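Local coordinates for protein glutathione S-transferase (Burkholderia glumae, PDB 4ISD) that binds glutathione and, as a member of the glutathione S-transferase family, probably transfers it to electrophilic substrates, at residues A91-A96 and G164-A169; E158-F163 and V195-A200. All blocks are in the same frame, centred on the assembly; numbering follows the deposited sequence.

Overall arrangement
Both contacts use the connection between helix 139-154 and helix 168-177, in the all-helical part of a glutathione transferase. Interaction 1 ties the end of that loop and the first residues of helix 168-177 to the loop between helix 74-84 and helix 98-113; interaction 2 ties the earlier part of the same loop to the last turn of helix 189-199. Their centres lie about 12 Å apart and they touch directly: CB of Trp166 packs 3.8 Å from CE2 of Tyr160, and Asp170 bonds to a backbone N-H in each loop segment, at Cys167 and at Val162. Neither contact includes the ligand; in interaction 1 the side chain of Ile168 is about 10 Å from a bound glutathione (GSH).

Interaction 1: A91-A96 and G164-A169; sequences AAVLPA and GDWCIA
Val93 and Cys167 bring the two backbones closest, with their CA atoms 4.8 Å apart, where the linker 91-96 meets the loop leading into helix 168-177. One backbone bond joins them: Ile168 N donates to Val93 O at 2.8 Å, nearly straight. CB of Cys167 lies beside the same oxygen.

The valine and the indole of Trp166 extend in the same direction. With CG1 anti to its carbonyl carbon (chi1 -60°), Val93 sets that methyl against the CZ3 corner of Trp166, 4.0 Å away, while its CB meets CB of Ile168 at 4.1 Å. Ala92 O approaches the same indole at its edge. Farther along, CD of the Pro95 ring rests 3.7 Å from CB of Cys167, and Leu94 reaches back with CD2 to CG2 of Ile168.

Asp170 accepts a hydrogen bond from Cys167 N, the Asp half of a capping box, consistent with the N-capping motif known at this place in glutathione transferases. Asp82 of helix 74-84 accepts one from Val93 N. Helix 19-31 packs on Val93, Trp166 and Ile168, while helix 98-113 packs on Pro95, Cys167 and Ile168, joining the N-terminal part to the helical bundle.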
loop_
_atom_site.group_PDB
_atom_site.type_symbol
_atom_site.label_atom_id
_atom_site.label_comp_id
_atom_site.label_asym_id
_atom_site.label_seq_id
_atom_site.Cartn_x
_atom_site.Cartn_y
_atom_site.Cartn_z
ATOM N N ALA A 91 15.169 -2.476 -16.431
ATOM C CA ALA A 91 14.121 -1.456 -16.542
ATOM C C ALA A 91 13.478 -1.202 -15.173
ATOM O O ALA A 91 13.130 -2.153 -14.460
ATOM C CB ALA A 91 13.071 -1.880 -17.529
ATOM N N ALA A 92 13.320 0.074 -14.820
ATOM C CA ALA A 92 12.635 0.450 -13.584
ATOM C C ALA A 92 11.127 0.518 -13.750
ATOM O O ALA A 92 10.616 1.041 -14.746
ATOM C CB ALA A 92 13.154 1.781 -13.066
ATOM N N VAL A 93 10.410 0.009 -12.755
ATOM C CA VAL A 93 8.958 0.073 -12.768
ATOM C C VAL A 93 8.450 1.224 -11.907
ATOM O O VAL A 93 7.240 1.503 -11.877
ATOM C CB VAL A 93 8.351 -1.240 -12.291
ATOM C CG1 VAL A 93 8.799 -2.378 -13.220
ATOM C CG2 VAL A 93 8.729 -1.506 -10.823
ATOM N N LEU A 94 9.377 1.883 -11.206
ATOM C CA LEU A 94 9.062 3.081 -10.425
ATOM C C LEU A 94 9.842 4.293 -10.929
ATOM O O LEU A 94 11.008 4.169 -11.309
ATOM C CB LEU A 94 9.378 2.857 -8.944
ATOM C CG LEU A 94 8.420 2.077 -8.037
ATOM C CD1 LEU A 94 8.852 2.238 -6.568
ATOM C CD2 LEU A 94 6.945 2.501 -8.244
ATOM N N PRO A 95 9.202 5.474 -10.930
ATOM C CA PRO A 95 9.849 6.724 -11.357
ATOM C C PRO A 95 11.138 7.038 -10.592
ATOM O O PRO A 95 11.246 6.756 -9.399
ATOM C CB PRO A 95 8.784 7.796 -11.069
ATOM C CG PRO A 95 7.488 7.062 -11.136
ATOM C CD PRO A 95 7.775 5.667 -10.608
ATOM N N ALA A 96 12.104 7.613 -11.305
ATOM C CA ALA A 96 13.421 7.966 -10.777
ATOM C C ALA A 96 13.350 9.225 -9.930
ATOM O O ALA A 96 14.104 9.384 -8.975
ATOM C CB ALA A 96 14.407 8.190 -11.935
ATOM N N GLY A 164 4.376 10.532 -17.352
ATOM C CA GLY A 164 5.197 10.637 -18.545
ATOM C C GLY A 164 5.639 9.243 -18.936
ATOM O O GLY A 164 4.850 8.477 -19.497
ATOM N N ASP A 165 6.884 8.896 -18.613
ATOM C CA ASP A 165 7.346 7.523 -18.793
ATOM C C ASP A 165 6.449 6.550 -18.032
ATOM O O ASP A 165 5.930 6.867 -16.944
ATOM C CB ASP A 165 8.800 7.366 -18.340
ATOM C CG ASP A 165 9.791 7.981 -19.320
ATOM O OD1 ASP A 165 9.489 8.047 -20.535
ATOM O OD2 ASP A 165 10.874 8.395 -18.872
ATOM N N TRP A 166 6.246 5.375 -18.614
ATOM C CA TRP A 166 5.451 4.343 -17.964
ATOM C C TRP A 166 6.033 3.986 -16.600
ATOM O O TRP A 166 7.251 3.955 -16.423
ATOM C CB TRP A 166 5.388 3.092 -18.835
ATOM C CG TRP A 166 4.695 1.939 -18.173
ATOM C CD1 TRP A 166 3.365 1.639 -18.230
ATOM C CD2 TRP A 166 5.296 0.922 -17.363
ATOM N NE1 TRP A 166 3.096 0.496 -17.500
ATOM C CE2 TRP A 166 4.267 0.044 -16.961
ATOM C CE3 TRP A 166 6.603 0.679 -16.935
ATOM C CZ2 TRP A 166 4.508 -1.060 -16.161
ATOM C CZ3 TRP A 166 6.837 -0.415 -16.135
ATOM C CH2 TRP A 166 5.795 -1.268 -15.752
ATOM N N CYS A 167 5.155 3.749 -15.631
ATOM C CA CYS A 167 5.544 3.058 -14.403
ATOM C C CYS A 167 4.435 2.068 -14.058
ATOM O O CYS A 167 3.357 2.110 -14.672
ATOM C CB CYS A 167 5.832 4.031 -13.251
ATOM S SG CYS A 167 4.449 5.024 -12.649
ATOM N N ILE A 168 4.701 1.176 -13.101
ATOM C CA ILE A 168 3.732 0.143 -12.732
ATOM C C ILE A 168 2.409 0.742 -12.244
ATOM O O ILE A 168 1.367 0.093 -12.338
ATOM C CB ILE A 168 4.290 -0.861 -11.669
ATOM C CG1 ILE A 168 3.389 -2.092 -11.590
ATOM C CG2 ILE A 168 4.450 -0.211 -10.290
ATOM C CD1 ILE A 168 3.229 -2.786 -12.923
ATOM N N ALA A 169 2.448 1.980 -11.748
ATOM C CA ALA A 169 1.236 2.672 -11.298
ATOM C C ALA A 169 0.220 2.818 -12.409
ATOM O O ALA A 169 -0.979 2.792 -12.138
ATOM C CB ALA A 169 1.565 4.033 -10.733
#

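Interaction 2: E158-F163 and V195-A200; sequences ERYGVF and VERQWA
Tyr160 lays its ring beside two side chains from the last turn of helix 189-199, Arg197 and Gln198. Its CG is anti to the backbone N (chi1 173°), which carries the ring along the helix end while its own carbonyl O stays within reach of the same two residues. Arg197 runs antiparallel to the tyrosine side chain, its methylenes alongside the ring: its CG comes 3.5 Å from CE1 of Tyr160, at an oblique approach, and its CD is equally near CD1. The chain then bends at chi3, bringing NH1 round to the loop backbone, with the guanidinium turned 51° from the ring plane.

There NH1 of Arg197 donates to Tyr160 O at 2.8 Å. The oxygen is close to the guanidinium plane, but NH1 sits above the carbonyl plane and the bond is bent, at 151°. Gln198 points against Tyr160, its chain folded at chi2, and sets NE2 over one face of the Tyr160 ring, 3.5 Å from CE2. Its amide is steeply inclined to the ring, and NE2 also comes 3.2 Å from Tyr160 O.

Inside the loop, NE of Arg159 donates to Val162 O, and its NH2 bonds to Leu154 O at the end of helix 139-154. Tyr160 OH is hydrogen-bonded to NH1 of Arg201, just past the helix, and Arg197 NH2 has a long, weak ion pair with Asp157. Polar and aromatic groups thus join loop to helix end, and the positive charge of Arg197 would probably polarise the Tyr160 carbonyl that accepts its hydrogen bond.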
loop_
_atom_site.group_PDB
_atom_site.type_symbol
_atom_site.label_atom_id
_atom_site.label_comp_id
_atom_site.label_asym_id
_atom_site.label_seq_id
_atom_site.Cartn_x
_atom_site.Cartn_y
_atom_site.Cartn_z
ATOM N N GLU A 158 -0.689 14.301 -24.172
ATOM C CA GLU A 158 0.746 14.545 -24.357
ATOM C C GLU A 158 1.667 13.661 -23.504
ATOM O O GLU A 158 2.880 13.688 -23.693
ATOM C CB GLU A 158 1.095 16.010 -24.085
ATOM C CG GLU A 158 0.308 17.030 -24.881
ATOM C CD GLU A 158 0.832 18.434 -24.672
ATOM O OE1 GLU A 158 1.917 18.578 -24.069
ATOM O OE2 GLU A 158 0.164 19.395 -25.112
ATOM N N ARG A 159 1.117 12.909 -22.556
ATOM C CA ARG A 159 1.949 12.046 -21.709
ATOM C C ARG A 159 1.518 10.584 -21.822
ATOM O O ARG A 159 0.337 10.266 -21.699
ATOM C CB ARG A 159 1.891 12.478 -20.226
ATOM C CG ARG A 159 2.496 13.843 -19.918
ATOM C CD ARG A 159 2.559 14.128 -18.417
ATOM N NE ARG A 159 1.287 13.914 -17.720
ATOM C CZ ARG A 159 0.263 14.770 -17.739
ATOM N NH1 ARG A 159 0.346 15.906 -18.441
ATOM N NH2 ARG A 159 -0.860 14.482 -17.071
ATOM N N TYR A 160 2.474 9.688 -22.025
ATOM C CA TYR A 160 2.135 8.287 -22.226
ATOM C C TYR A 160 1.551 7.668 -20.959
ATOM O O TYR A 160 0.499 7.022 -20.999
ATOM C CB TYR A 160 3.350 7.495 -22.706
ATOM C CG TYR A 160 3.092 6.012 -22.776
ATOM C CD1 TYR A 160 2.526 5.436 -23.907
ATOM C CD2 TYR A 160 3.399 5.188 -21.709
ATOM C CE1 TYR A 160 2.281 4.077 -23.972
ATOM C CE2 TYR A 160 3.156 3.839 -21.761
ATOM C CZ TYR A 160 2.601 3.289 -22.895
ATOM O OH TYR A 160 2.369 1.940 -22.941
ATOM N N GLY A 161 2.260 7.844 -19.844
ATOM C CA GLY A 161 1.763 7.453 -18.534
ATOM C C GLY A 161 1.295 8.703 -17.806
ATOM O O GLY A 161 1.439 9.813 -18.329
ATOM N N VAL A 162 0.723 8.534 -16.617
ATOM C CA VAL A 162 0.284 9.677 -15.815
ATOM C C VAL A 162 1.461 10.585 -15.439
ATOM O O VAL A 162 1.292 11.790 -15.221
ATOM C CB VAL A 162 -0.483 9.247 -14.506
ATOM C CG1 VAL A 162 -1.853 8.649 -14.834
ATOM C CG2 VAL A 162 0.338 8.278 -13.681
ATOM N N PHE A 163 2.656 10.014 -15.361
ATOM C CA PHE A 163 3.814 10.815 -14.997
ATOM C C PHE A 163 4.742 11.071 -16.196
ATOM O O PHE A 163 5.749 11.765 -16.081
ATOM C CB PHE A 163 4.559 10.180 -13.810
ATOM C CG PHE A 163 3.678 9.916 -12.619
ATOM C CD1 PHE A 163 3.041 10.968 -11.966
ATOM C CD2 PHE A 163 3.479 8.621 -12.152
ATOM C CE1 PHE A 163 2.215 10.737 -10.874
ATOM C CE2 PHE A 163 2.647 8.378 -11.049
ATOM C CZ PHE A 163 2.021 9.438 -10.414
ATOM N N VAL A 195 -6.354 4.081 -21.162
ATOM C CA VAL A 195 -6.638 2.689 -20.846
ATOM C C VAL A 195 -6.222 1.769 -22.004
ATOM O O VAL A 195 -5.623 0.709 -21.797
ATOM C CB VAL A 195 -8.124 2.496 -20.551
ATOM C CG1 VAL A 195 -8.434 1.022 -20.334
ATOM C CG2 VAL A 195 -8.541 3.340 -19.344
ATOM N N GLU A 196 -6.521 2.194 -23.228
ATOM C CA GLU A 196 -6.235 1.390 -24.411
ATOM C C GLU A 196 -4.726 1.246 -24.589
ATOM O O GLU A 196 -4.210 0.136 -24.785
ATOM C CB GLU A 196 -6.866 2.024 -25.649
ATOM C CG GLU A 196 -6.857 1.119 -26.888
ATOM C CD GLU A 196 -7.413 1.792 -28.130
ATOM O OE1 GLU A 196 -8.094 2.833 -28.007
ATOM O OE2 GLU A 196 -7.171 1.270 -29.237
ATOM N N ARG A 197 -4.039 2.381 -24.518
ATOM C CA ARG A 197 -2.582 2.493 -24.553
ATOM C C ARG A 197 -1.945 1.488 -23.582
ATOM O O ARG A 197 -1.092 0.670 -23.969
ATOM C CB ARG A 197 -2.262 3.903 -24.063
ATOM C CG ARG A 197 -1.106 4.619 -24.681
ATOM C CD ARG A 197 -0.956 5.984 -23.965
ATOM N NE ARG A 197 -2.140 6.832 -24.120
ATOM C CZ ARG A 197 -2.402 7.919 -23.392
ATOM N NH1 ARG A 197 -1.579 8.290 -22.419
ATOM N NH2 ARG A 197 -3.508 8.629 -23.625
ATOM N N GLN A 198 -2.372 1.573 -22.318
ATOM C CA GLN A 198 -1.828 0.757 -21.234
ATOM C C GLN A 198 -2.107 -0.745 -21.366
ATOM O O GLN A 198 -1.259 -1.556 -21.004
ATOM C CB GLN A 198 -2.318 1.274 -19.875
ATOM C CG GLN A 198 -1.840 2.685 -19.512
ATOM C CD GLN A 198 -0.329 2.835 -19.596
ATOM O OE1 GLN A 198 0.405 1.886 -19.338
ATOM N NE2 GLN A 198 0.143 4.027 -19.980
ATOM N N TRP A 199 -3.286 -1.116 -21.861
ATOM C CA TRP A 199 -3.592 -2.531 -22.154
ATOM C C TRP A 199 -2.799 -3.114 -23.334
ATOM O O TRP A 199 -2.756 -4.333 -23.509
ATOM C CB TRP A 199 -5.091 -2.728 -22.415
ATOM C CG TRP A 199 -5.865 -2.980 -21.177
ATOM C CD1 TRP A 199 -6.509 -2.055 -20.401
ATOM C CD2 TRP A 199 -6.066 -4.251 -20.539
ATOM N NE1 TRP A 199 -7.106 -2.679 -19.323
ATOM C CE2 TRP A 199 -6.848 -4.025 -19.390
ATOM C CE3 TRP A 199 -5.663 -5.558 -20.837
ATOM C CZ2 TRP A 199 -7.238 -5.058 -18.544
ATOM C CZ3 TRP A 199 -6.044 -6.572 -20.001
ATOM C CH2 TRP A 199 -6.821 -6.319 -18.861
ATOM N N ALA A 200 -2.178 -2.246 -24.134
ATOM C CA ALA A 200 -1.465 -2.663 -25.345
ATOM C C ALA A 200 0.028 -2.948 -25.143
ATOM O O ALA A 200 0.714 -3.360 -26.079
ATOM C CB ALA A 200 -1.663 -1.618 -26.482
#